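Local coordinates for protein phenylalanine--tRNA ligase beta subunit (Pyrococcus horikoshii, PDB 2CXI) that forms, with the alpha subunit, the synthetase that charges tRNA(Phe) with phenylalanine using ATP, and is present here as its N-terminal fragment with the B3/4 and B5 domains, at residues 54-59 with 329-334; 310-315 with 336-341; 175-180 with 197-202. One frame throughout, in Å; residues are numbered along the deposited sequence. Where two conformers were deposited one is given.

Interaction 1 (54-59 with 329-334)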
loop_
_atom_site.group_PDB
_atom_site.type_symbol
_atom_site.label_atom_id
_atom_site.label_comp_id
_atom_site.label_asym_id
_atom_site.label_seq_id
_atom_site.Cartn_x
_atom_site.Cartn_y
_atom_site.Cartn_z
ATOM N N THR A 54 39.553 -1.988 -24.694
ATOM C CA THR A 54 38.675 -3.137 -24.400
ATOM C C THR A 54 38.158 -3.212 -22.929
ATOM O O THR A 54 37.287 -4.030 -22.589
ATOM C CB THR A 54 39.431 -4.415 -24.756
ATOM O OG1 THR A 54 38.674 -5.550 -24.314
ATOM C CG2 THR A 54 40.762 -4.512 -23.944
ATOM N N ASN A 55 38.707 -2.346 -22.085
ATOM C CA ASN A 55 38.375 -2.286 -20.654
ATOM C C ASN A 55 37.519 -1.070 -20.279
ATOM O O ASN A 55 37.237 -0.850 -19.104
ATOM C CB ASN A 55 39.675 -2.271 -19.843
ATOM C CG ASN A 55 40.439 -3.552 -19.992
ATOM O OD1 ASN A 55 41.613 -3.557 -20.385
ATOM N ND2 ASN A 55 39.767 -4.667 -19.729
ATOM N N ARG A 56 37.133 -0.281 -21.292
ATOM C CA ARG A 56 36.363 0.938 -21.068
ATOM C C ARG A 56 35.042 0.955 -21.885
ATOM O O ARG A 56 34.955 1.629 -22.923
ATOM C CB ARG A 56 37.246 2.188 -21.308
ATOM C CG ARG A 56 38.031 2.624 -20.036
ATOM C CD ARG A 56 38.714 3.949 -20.113
ATOM N NE ARG A 56 37.746 5.027 -20.107
ATOM C CZ ARG A 56 38.047 6.304 -19.945
ATOM N NH1 ARG A 56 39.326 6.680 -19.781
ATOM N NH2 ARG A 56 37.071 7.222 -19.954
ATOM N N PRO A 57 34.025 0.223 -21.403
ATOM C CA PRO A 57 32.686 0.248 -22.020
ATOM C C PRO A 57 32.103 1.681 -22.134
ATOM O O PRO A 57 31.300 1.934 -23.012
ATOM C CB PRO A 57 31.811 -0.624 -21.081
ATOM C CG PRO A 57 32.779 -1.404 -20.232
ATOM C CD PRO A 57 34.107 -0.716 -20.255
ATOM N N ASP A 58 32.535 2.594 -21.272
ATOM C CA ASP A 58 32.061 3.967 -21.302
ATOM C C ASP A 58 32.380 4.610 -22.649
ATOM O O ASP A 58 31.690 5.529 -23.051
ATOM C CB ASP A 58 32.584 4.810 -20.126
ATOM C CG ASP A 58 34.056 5.164 -20.227
ATOM O OD1 ASP A 58 34.399 6.304 -20.615
ATOM O OD2 ASP A 58 34.962 4.387 -19.919
ATOM N N LEU A 59 33.401 4.071 -23.353
ATOM C CA LEU A 59 33.885 4.664 -24.583
ATOM C C LEU A 59 33.259 4.052 -25.797
ATOM O O LEU A 59 33.701 4.366 -26.910
ATOM C CB LEU A 59 35.426 4.537 -24.684
ATOM C CG LEU A 59 36.326 5.671 -24.179
ATOM C CD1 LEU A 59 35.611 6.671 -23.314
ATOM C CD2 LEU A 59 37.654 5.241 -23.514
ATOM N N ARG A 329 33.910 4.055 -14.713
ATOM C CA ARG A 329 35.204 3.402 -14.969
ATOM C C ARG A 329 35.504 2.363 -13.898
ATOM O O ARG A 329 35.235 2.583 -12.709
ATOM C CB ARG A 329 36.357 4.416 -14.967
ATOM C CG ARG A 329 36.388 5.433 -16.122
ATOM C CD ARG A 329 37.647 6.243 -16.112
ATOM N NE ARG A 329 38.880 5.462 -16.341
ATOM C CZ ARG A 329 40.069 6.048 -16.544
ATOM N NH1 ARG A 329 40.156 7.388 -16.506
ATOM N NH2 ARG A 329 41.159 5.322 -16.762
ATOM N N ASP A 330 36.035 1.224 -14.311
ATOM C CA ASP A 330 36.541 0.265 -13.352
ATOM C C ASP A 330 37.880 -0.332 -13.819
ATOM O O ASP A 330 38.297 -1.386 -13.334
ATOM C CB ASP A 330 35.482 -0.817 -12.992
ATOM C CG ASP A 330 35.357 -1.921 -14.054
ATOM O OD1 ASP A 330 35.910 -1.753 -15.188
ATOM O OD2 ASP A 330 34.713 -2.990 -13.837
ATOM N N ASP A 331 38.559 0.362 -14.734
ATOM C CA ASP A 331 39.826 -0.093 -15.275
ATOM C C ASP A 331 41.050 0.333 -14.465
ATOM O O ASP A 331 42.139 -0.180 -14.706
ATOM C CB ASP A 331 40.031 0.423 -16.711
ATOM C CG ASP A 331 39.995 1.937 -16.799
ATOM O OD1 ASP A 331 39.052 2.556 -16.222
ATOM O OD2 ASP A 331 40.866 2.599 -17.424
ATOM N N ILE A 332 40.894 1.269 -13.537
ATOM C CA ILE A 332 42.024 1.764 -12.752
ATOM C C ILE A 332 42.322 0.795 -11.612
ATOM O O ILE A 332 41.428 0.480 -10.820
ATOM C CB ILE A 332 41.739 3.171 -12.226
ATOM C CG1 ILE A 332 41.666 4.168 -13.389
ATOM C CG2 ILE A 332 42.827 3.610 -11.244
ATOM C CD1 ILE A 332 41.039 5.474 -13.002
HETATM N N MSE A 333 43.563 0.296 -11.558
HETATM C CA MSE A 333 43.992 -0.691 -10.545
HETATM C C MSE A 333 45.346 -0.314 -9.934
HETATM O O MSE A 333 45.559 -0.453 -8.735
HETATM C CB MSE A 333 44.120 -2.078 -11.179
HETATM C CG MSE A 333 43.048 -3.094 -10.834
HETATM SE SE MSE A 333 42.877 -4.490 -12.213
HETATM C CE MSE A 333 42.582 -5.992 -11.035
ATOM N N HIS A 334 46.251 0.194 -10.774
ATOM C CA HIS A 334 47.635 0.431 -10.362
ATOM C C HIS A 334 48.092 1.856 -10.691
ATOM O O HIS A 334 47.539 2.493 -11.585
ATOM C CB HIS A 334 48.552 -0.568 -11.087
ATOM C CG HIS A 334 48.184 -2.003 -10.871
ATOM N ND1 HIS A 334 48.112 -2.568 -9.618
ATOM C CD2 HIS A 334 47.849 -2.982 -11.749
ATOM C CE1 HIS A 334 47.754 -3.835 -9.725
ATOM N NE2 HIS A 334 47.599 -4.117 -11.008
HETATM O O HOH W 1 36.146 0.772 -17.146
HETATM O O HOH W 2 37.086 -2.864 -17.248
#

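Interaction 2 (310-315 with 336-341)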
loop_
_atom_site.group_PDB
_atom_site.type_symbol
_atom_site.label_atom_id
_atom_site.label_comp_id
_atom_site.label_asym_id
_atom_site.label_seq_id
_atom_site.Cartn_x
_atom_site.Cartn_y
_atom_site.Cartn_z
HETATM N N MSE A 310 41.286 14.316 -18.232
HETATM C CA MSE A 310 41.002 12.867 -18.259
HETATM C C MSE A 310 39.870 12.521 -17.289
HETATM O O MSE A 310 39.596 11.353 -17.007
HETATM C CB MSE A 310 42.266 12.071 -17.958
HETATM C CG MSE A 310 43.386 12.366 -18.948
HETATM SE SE MSE A 310 42.758 11.909 -20.822
HETATM C CE MSE A 310 42.641 9.916 -20.693
HETATM N N MSE A 311 39.207 13.568 -16.819
HETATM C CA MSE A 311 37.979 13.482 -16.017
HETATM C C MSE A 311 38.238 13.148 -14.555
HETATM O O MSE A 311 37.333 12.651 -13.859
HETATM C CB MSE A 311 36.946 12.520 -16.628
HETATM C CG MSE A 311 36.570 12.889 -18.072
HETATM SE SE MSE A 311 35.148 11.787 -18.783
HETATM C CE MSE A 311 35.956 10.207 -18.704
ATOM N N TYR A 312 39.439 13.475 -14.064
ATOM C CA TYR A 312 39.724 13.269 -12.641
ATOM C C TYR A 312 39.495 14.536 -11.835
ATOM O O TYR A 312 39.777 15.635 -12.296
ATOM C CB TYR A 312 41.178 12.838 -12.350
ATOM C CG TYR A 312 41.611 11.489 -12.853
ATOM C CD1 TYR A 312 41.634 10.364 -12.000
ATOM C CD2 TYR A 312 42.087 11.351 -14.159
ATOM C CE1 TYR A 312 42.073 9.121 -12.468
ATOM C CE2 TYR A 312 42.529 10.109 -14.624
ATOM C CZ TYR A 312 42.541 9.024 -13.788
ATOM O OH TYR A 312 42.994 7.814 -14.270
ATOM N N GLU A 313 39.047 14.358 -10.594
ATOM C CA GLU A 313 39.216 15.394 -9.601
ATOM C C GLU A 313 40.571 15.190 -8.974
ATOM O O GLU A 313 40.973 14.058 -8.723
ATOM C CB GLU A 313 38.126 15.368 -8.520
ATOM C CG GLU A 313 38.370 16.394 -7.423
ATOM C CD GLU A 313 37.363 16.262 -6.304
ATOM O OE1 GLU A 313 36.217 16.695 -6.503
ATOM O OE2 GLU A 313 37.734 15.722 -5.243
ATOM N N VAL A 314 41.289 16.280 -8.739
ATOM C CA VAL A 314 42.686 16.199 -8.298
ATOM C C VAL A 314 42.908 17.196 -7.144
ATOM O O VAL A 314 42.676 18.396 -7.315
ATOM C CB VAL A 314 43.686 16.587 -9.447
ATOM C CG1 VAL A 314 45.123 16.460 -8.953
ATOM C CG2 VAL A 314 43.453 15.765 -10.731
ATOM N N GLU A 315 43.334 16.662 -6.001
ATOM C CA GLU A 315 43.710 17.435 -4.822
ATOM C C GLU A 315 45.151 17.076 -4.470
ATOM O O GLU A 315 45.427 15.950 -4.080
ATOM C CB GLU A 315 42.781 17.115 -3.630
ATOM C CG GLU A 315 43.437 17.375 -2.271
ATOM C CD GLU A 315 42.456 17.331 -1.099
ATOM O OE1 GLU A 315 42.443 16.308 -0.346
ATOM O OE2 GLU A 315 41.700 18.327 -0.936
ATOM N N ARG A 336 50.494 2.735 -12.468
ATOM C CA ARG A 336 50.813 2.840 -13.914
ATOM C C ARG A 336 49.553 3.205 -14.772
ATOM O O ARG A 336 49.687 3.667 -15.899
ATOM C CB ARG A 336 51.460 1.568 -14.450
ATOM C CG ARG A 336 50.475 0.378 -14.535
ATOM C CD ARG A 336 50.977 -0.817 -15.298
ATOM N NE ARG A 336 50.187 -2.031 -15.019
ATOM C CZ ARG A 336 50.618 -3.258 -15.279
ATOM N NH1 ARG A 336 51.846 -3.464 -15.773
ATOM N NH2 ARG A 336 49.829 -4.292 -15.029
ATOM N N ASP A 337 48.353 2.951 -14.248
ATOM C CA ASP A 337 47.106 3.349 -14.946
ATOM C C ASP A 337 46.903 4.881 -14.918
ATOM O O ASP A 337 46.425 5.442 -15.895
ATOM C CB ASP A 337 45.854 2.638 -14.387
ATOM C CG ASP A 337 45.959 1.135 -14.417
ATOM O OD1 ASP A 337 46.463 0.585 -15.414
ATOM O OD2 ASP A 337 45.563 0.411 -13.477
ATOM N N ILE A 338 47.237 5.528 -13.784
ATOM C CA ILE A 338 47.232 6.985 -13.717
ATOM C C ILE A 338 48.272 7.541 -14.686
ATOM O O ILE A 338 48.014 8.511 -15.409
ATOM C CB ILE A 338 47.512 7.498 -12.288
ATOM C CG1 ILE A 338 46.631 6.750 -11.245
ATOM C CG2 ILE A 338 47.283 9.007 -12.226
ATOM C CD1 ILE A 338 45.052 6.781 -11.577
ATOM N N LEU A 339 49.454 6.909 -14.679
ATOM C CA LEU A 339 50.541 7.334 -15.575
ATOM C C LEU A 339 50.119 7.279 -17.039
ATOM O O LEU A 339 50.419 8.192 -17.828
ATOM C CB LEU A 339 51.799 6.453 -15.341
ATOM C CG LEU A 339 52.963 6.605 -16.359
ATOM C CD1 LEU A 339 53.486 8.038 -16.426
ATOM C CD2 LEU A 339 54.095 5.586 -15.979
ATOM N N GLU A 340 49.426 6.208 -17.409
ATOM C CA GLU A 340 48.927 6.078 -18.793
ATOM C C GLU A 340 48.012 7.231 -19.179
ATOM O O GLU A 340 48.113 7.783 -20.266
ATOM C CB GLU A 340 48.185 4.739 -18.977
ATOM C CG GLU A 340 48.037 4.283 -20.423
ATOM C CD GLU A 340 49.390 3.945 -21.060
ATOM O OE1 GLU A 340 50.360 3.634 -20.329
ATOM O OE2 GLU A 340 49.497 3.967 -22.299
ATOM N N ASP A 341 47.118 7.621 -18.276
ATOM C CA ASP A 341 46.167 8.708 -18.613
ATOM C C ASP A 341 46.885 10.049 -18.760
ATOM O O ASP A 341 46.507 10.874 -19.582
ATOM C CB ASP A 341 45.053 8.823 -17.555
ATOM C CG ASP A 341 43.989 7.740 -17.692
ATOM O OD1 ASP A 341 43.956 7.060 -18.739
ATOM O OD2 ASP A 341 43.128 7.536 -16.805
#

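Interaction 3 (175-180 with 197-202)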
loop_
_atom_site.group_PDB
_atom_site.type_symbol
_atom_site.label_atom_id
_atom_site.label_comp_id
_atom_site.label_asym_id
_atom_site.label_seq_id
_atom_site.Cartn_x
_atom_site.Cartn_y
_atom_site.Cartn_z
ATOM N N THR A 175 5.011 -20.783 -23.621
ATOM C CA THR A 175 5.705 -21.109 -22.381
ATOM C C THR A 175 7.182 -20.721 -22.494
ATOM O O THR A 175 7.751 -20.609 -23.601
ATOM C CB THR A 175 5.621 -22.615 -22.005
ATOM O OG1 THR A 175 6.416 -23.364 -22.916
ATOM C CG2 THR A 175 4.217 -23.174 -22.161
ATOM N N LEU A 176 7.799 -20.533 -21.348
ATOM C CA LEU A 176 9.214 -20.235 -21.291
ATOM C C LEU A 176 10.013 -21.302 -22.017
ATOM O O LEU A 176 10.920 -21.001 -22.763
ATOM C CB LEU A 176 9.664 -20.125 -19.828
ATOM C CG LEU A 176 9.513 -18.791 -19.115
ATOM C CD1 LEU A 176 8.411 -17.847 -19.642
ATOM C CD2 LEU A 176 9.533 -18.943 -17.631
ATOM N N GLU A 177 9.646 -22.554 -21.778
ATOM C CA GLU A 177 10.178 -23.691 -22.498
ATOM C C GLU A 177 10.109 -23.553 -24.025
ATOM O O GLU A 177 11.118 -23.716 -24.713
ATOM C CB GLU A 177 9.441 -24.953 -22.022
ATOM C CG GLU A 177 10.204 -25.684 -20.958
ATOM C CD GLU A 177 11.589 -26.035 -21.464
ATOM O OE1 GLU A 177 12.585 -25.578 -20.860
ATOM O OE2 GLU A 177 11.666 -26.722 -22.509
ATOM N N GLU A 178 8.926 -23.210 -24.539
ATOM C CA GLU A 178 8.712 -23.023 -25.972
ATOM C C GLU A 178 9.540 -21.876 -26.522
ATOM O O GLU A 178 9.999 -21.941 -27.663
ATOM C CB GLU A 178 7.236 -22.772 -26.287
ATOM C CG GLU A 178 6.345 -23.942 -25.909
ATOM C CD GLU A 178 4.870 -23.702 -26.194
ATOM O OE1 GLU A 178 4.332 -22.599 -25.900
ATOM O OE2 GLU A 178 4.235 -24.663 -26.689
ATOM N N ILE A 179 9.701 -20.816 -25.727
ATOM C CA ILE A 179 10.529 -19.689 -26.166
ATOM C C ILE A 179 11.986 -20.123 -26.344
ATOM O O ILE A 179 12.606 -19.809 -27.364
ATOM C CB ILE A 179 10.402 -18.479 -25.199
ATOM C CG1 ILE A 179 8.929 -17.983 -25.119
ATOM C CG2 ILE A 179 11.325 -17.340 -25.654
ATOM C CD1 ILE A 179 8.690 -16.865 -24.010
ATOM N N LEU A 180 12.536 -20.845 -25.360
ATOM C CA LEU A 180 13.924 -21.364 -25.475
ATOM C C LEU A 180 14.101 -22.227 -26.719
ATOM O O LEU A 180 15.119 -22.148 -27.404
ATOM C CB LEU A 180 14.334 -22.140 -24.233
ATOM C CG LEU A 180 14.465 -21.331 -22.937
ATOM C CD1 LEU A 180 15.306 -22.087 -21.965
ATOM C CD2 LEU A 180 15.110 -19.961 -23.212
ATOM N N GLN A 197 16.273 -25.488 -12.772
ATOM C CA GLN A 197 14.912 -25.838 -12.412
ATOM C C GLN A 197 13.924 -24.726 -12.774
ATOM O O GLN A 197 12.783 -25.012 -13.127
ATOM C CB GLN A 197 14.850 -26.138 -10.925
ATOM C CG GLN A 197 13.637 -26.919 -10.505
ATOM C CD GLN A 197 13.465 -26.915 -9.010
ATOM O OE1 GLN A 197 14.406 -26.568 -8.260
ATOM N NE2 GLN A 197 12.264 -27.288 -8.555
ATOM N N PHE A 198 14.372 -23.468 -12.671
ATOM C CA PHE A 198 13.525 -22.293 -12.937
ATOM C C PHE A 198 14.253 -21.353 -13.900
ATOM O O PHE A 198 15.493 -21.405 -14.004
ATOM C CB PHE A 198 13.193 -21.541 -11.647
ATOM C CG PHE A 198 12.554 -22.398 -10.594
ATOM C CD1 PHE A 198 11.306 -22.983 -10.815
ATOM C CD2 PHE A 198 13.208 -22.635 -9.387
ATOM C CE1 PHE A 198 10.724 -23.817 -9.843
ATOM C CE2 PHE A 198 12.629 -23.454 -8.390
ATOM C CZ PHE A 198 11.377 -24.039 -8.627
ATOM N N TYR A 199 13.500 -20.536 -14.636
ATOM C CA TYR A 199 14.132 -19.503 -15.498
ATOM C C TYR A 199 13.892 -18.108 -14.919
ATOM O O TYR A 199 12.842 -17.868 -14.292
ATOM C CB TYR A 199 13.624 -19.571 -16.942
ATOM C CG TYR A 199 13.772 -20.910 -17.634
ATOM C CD1 TYR A 199 14.800 -21.804 -17.291
ATOM C CD2 TYR A 199 12.880 -21.279 -18.647
ATOM C CE1 TYR A 199 14.935 -23.026 -17.932
ATOM C CE2 TYR A 199 13.013 -22.493 -19.307
ATOM C CZ TYR A 199 14.039 -23.371 -18.924
ATOM O OH TYR A 199 14.182 -24.561 -19.579
ATOM N N PRO A 200 14.852 -17.192 -15.090
ATOM C CA PRO A 200 14.686 -15.832 -14.562
ATOM C C PRO A 200 13.585 -15.123 -15.354
ATOM O O PRO A 200 13.520 -15.246 -16.586
ATOM C CB PRO A 200 16.059 -15.159 -14.829
ATOM C CG PRO A 200 17.014 -16.301 -15.201
ATOM C CD PRO A 200 16.142 -17.364 -15.803
ATOM N N LEU A 201 12.731 -14.406 -14.645
ATOM C CA LEU A 201 11.693 -13.627 -15.283
ATOM C C LEU A 201 11.639 -12.240 -14.614
ATOM O O LEU A 201 11.711 -12.127 -13.393
ATOM C CB LEU A 201 10.345 -14.358 -15.150
ATOM C CG LEU A 201 9.348 -14.184 -16.285
ATOM C CD1 LEU A 201 9.962 -14.706 -17.596
ATOM C CD2 LEU A 201 8.059 -14.969 -15.944
ATOM N N LEU A 202 11.529 -11.206 -15.431
ATOM C CA LEU A 202 11.340 -9.832 -14.943
ATOM C C LEU A 202 9.876 -9.437 -15.201
ATOM O O LEU A 202 9.458 -9.382 -16.342
ATOM C CB LEU A 202 12.279 -8.885 -15.711
ATOM C CG LEU A 202 12.396 -7.434 -15.207
ATOM C CD1 LEU A 202 12.835 -7.310 -13.669
ATOM C CD2 LEU A 202 13.288 -6.605 -16.178
#

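Interaction 1 (54-59 with 329-334)
Arg56 lays its guanidinium flat on that of Arg329, an arginine-arginine stack that joins the loop before helix 62-72 to the B5 domain. The centres are 4.0 Å apart and the planes 16° from parallel. Followed outward from CB, Arg56 first passes Asp331: its CG lies 3.8 Å from Asp331 CG, and its CD faces Asp331 OD2. The chain then bends at chi3 (71°), which swings the head over Arg329. NE and CZ rest above Arg329 NE and CD, while NH1 sits over the middle of the other guanidinium, 3.4 Å from Arg329 CZ. Leu59 CD2 lies against the opposite face of Arg56. The like charges are probably made tolerable by the carboxylate that holds each arginine side-on within its own segment. Arg56 gives NE to Asp58 OD2 (2.9 Å, 163°) and NH2 to Asp58 OD1; Arg329 does the same with Asp331, a predicted magnesium ligand. Aspartate suits both places, being short enough to reach back in plane to the arginine two residues away. A leucine here in place of Arg56 would probably leave Asp58 without its paired charge and Arg329 without the flat group over one face. At the Asn55 end of the contact, water 2 donates to Asn55 O (2.7 Å) and to Asp330 OD1 (2.6 Å).

Interaction 2 (310-315 with 336-341)
Tyr312 points its hydroxyl at Asp341 on helix 335-346, the two side chains meeting at about a right angle. The carboxylate plane is turned 57° from the ring, and OD2 lies at the ring's edge, near its plane. Tyr312 OH donates to Asp341 OD2 over 2.6 Å, coming from the anti side of the carboxylate, 18° out of its plane. The same oxygen takes a salt bridge from Arg329, so OD2 is gripped by both a hydroxyl and a guanidinium, which would tend to favour a fixed carboxylate rotation. A tyrosine suits this place because its ring packs among buried side chains and its hydroxyl still brings a donor to the acid. Ile338, one helical turn earlier, crosses the ring obliquely, its CD1 lying 3.5 Å from Tyr312 OH and 3.9 Å from CE1. With CG1 beside the backbone N (chi1 -48°) and a second bend at chi2, that methyl is brought to the hydroxyl end of the ring. Met310, a selenomethionine, comes to Asp341 from another quarter: CG lies 3.5 Å from Asp341 O, and the unbranched, doubly bent chain carries CE to 3.7 Å from OD1 of the same residue. The arrangement packs the entry to strand 313-317 against the B5 helix that carries Asp337, Glu340 and Asp341, predicted magnesium ligands shared with the alpha subunit.

Interaction 3 (175-180 with 197-202)
Tyr199 is packed against helix 176-182 by two leucines one turn apart, and this apolar part is the tight side of the contact. Leu176 CB meets the ring edge near its plane, 3.6 Å from Tyr199 CD2, while Leu180 brings CD1 obliquely to CE2 and CZ, both at 3.5 Å. Tyr199 CG lies beside the backbone N (chi1 -56°), which sends the ring obliquely across the helix, past Leu176 and up to Leu180. Further along the strand the packing is looser: Leu201 touches only through CD1, 4.1 Å from Leu176 CD1. Leucine suits both helix places: Leu180 brings a branch methyl to the ring, while Leu176 keeps CD1 for Leu201. The partly exposed side is polar, where Glu177 lies at the hydroxyl end of the tyrosine; the spacing modelled there is doubtful, whereas Tyr199 OH hydrogen-bonds Lys194 O. At the helix start, Thr175 OG1 accepts from Glu178 N (3.0 Å) and Glu178 OE1 accepts from Thr175 N, a capping box. Helix and strand segments run at 104° to each other, with axes 11.0 Å apart. Within the B3/4 domain, strand 199-204 lies between strands 154-159 and 209-212, and Met212 and Phe165 join the leucines beneath the helix.

Interactions 1 and 2 are neighbours, whereas interaction 3 belongs to another region: its centre is about 34 Å from that of interaction 1 and 45 Å from that of interaction 2. The first two share a charged network through Arg329 and Asp341, and are further joined where Ile332 packs on Tyr312 and Arg56 on Met311. Both involve predicted magnesium ligands of the B5 domain. Interaction 1 is partly buried and joins loops with paired charges and waters; interaction 2 is buried and mixes one polar bond with apolar packing. Interaction 3, also buried, packs a helix on a sheet strand in the B3/4 domain, mainly through leucines round a tyrosine, away from the annotated sites.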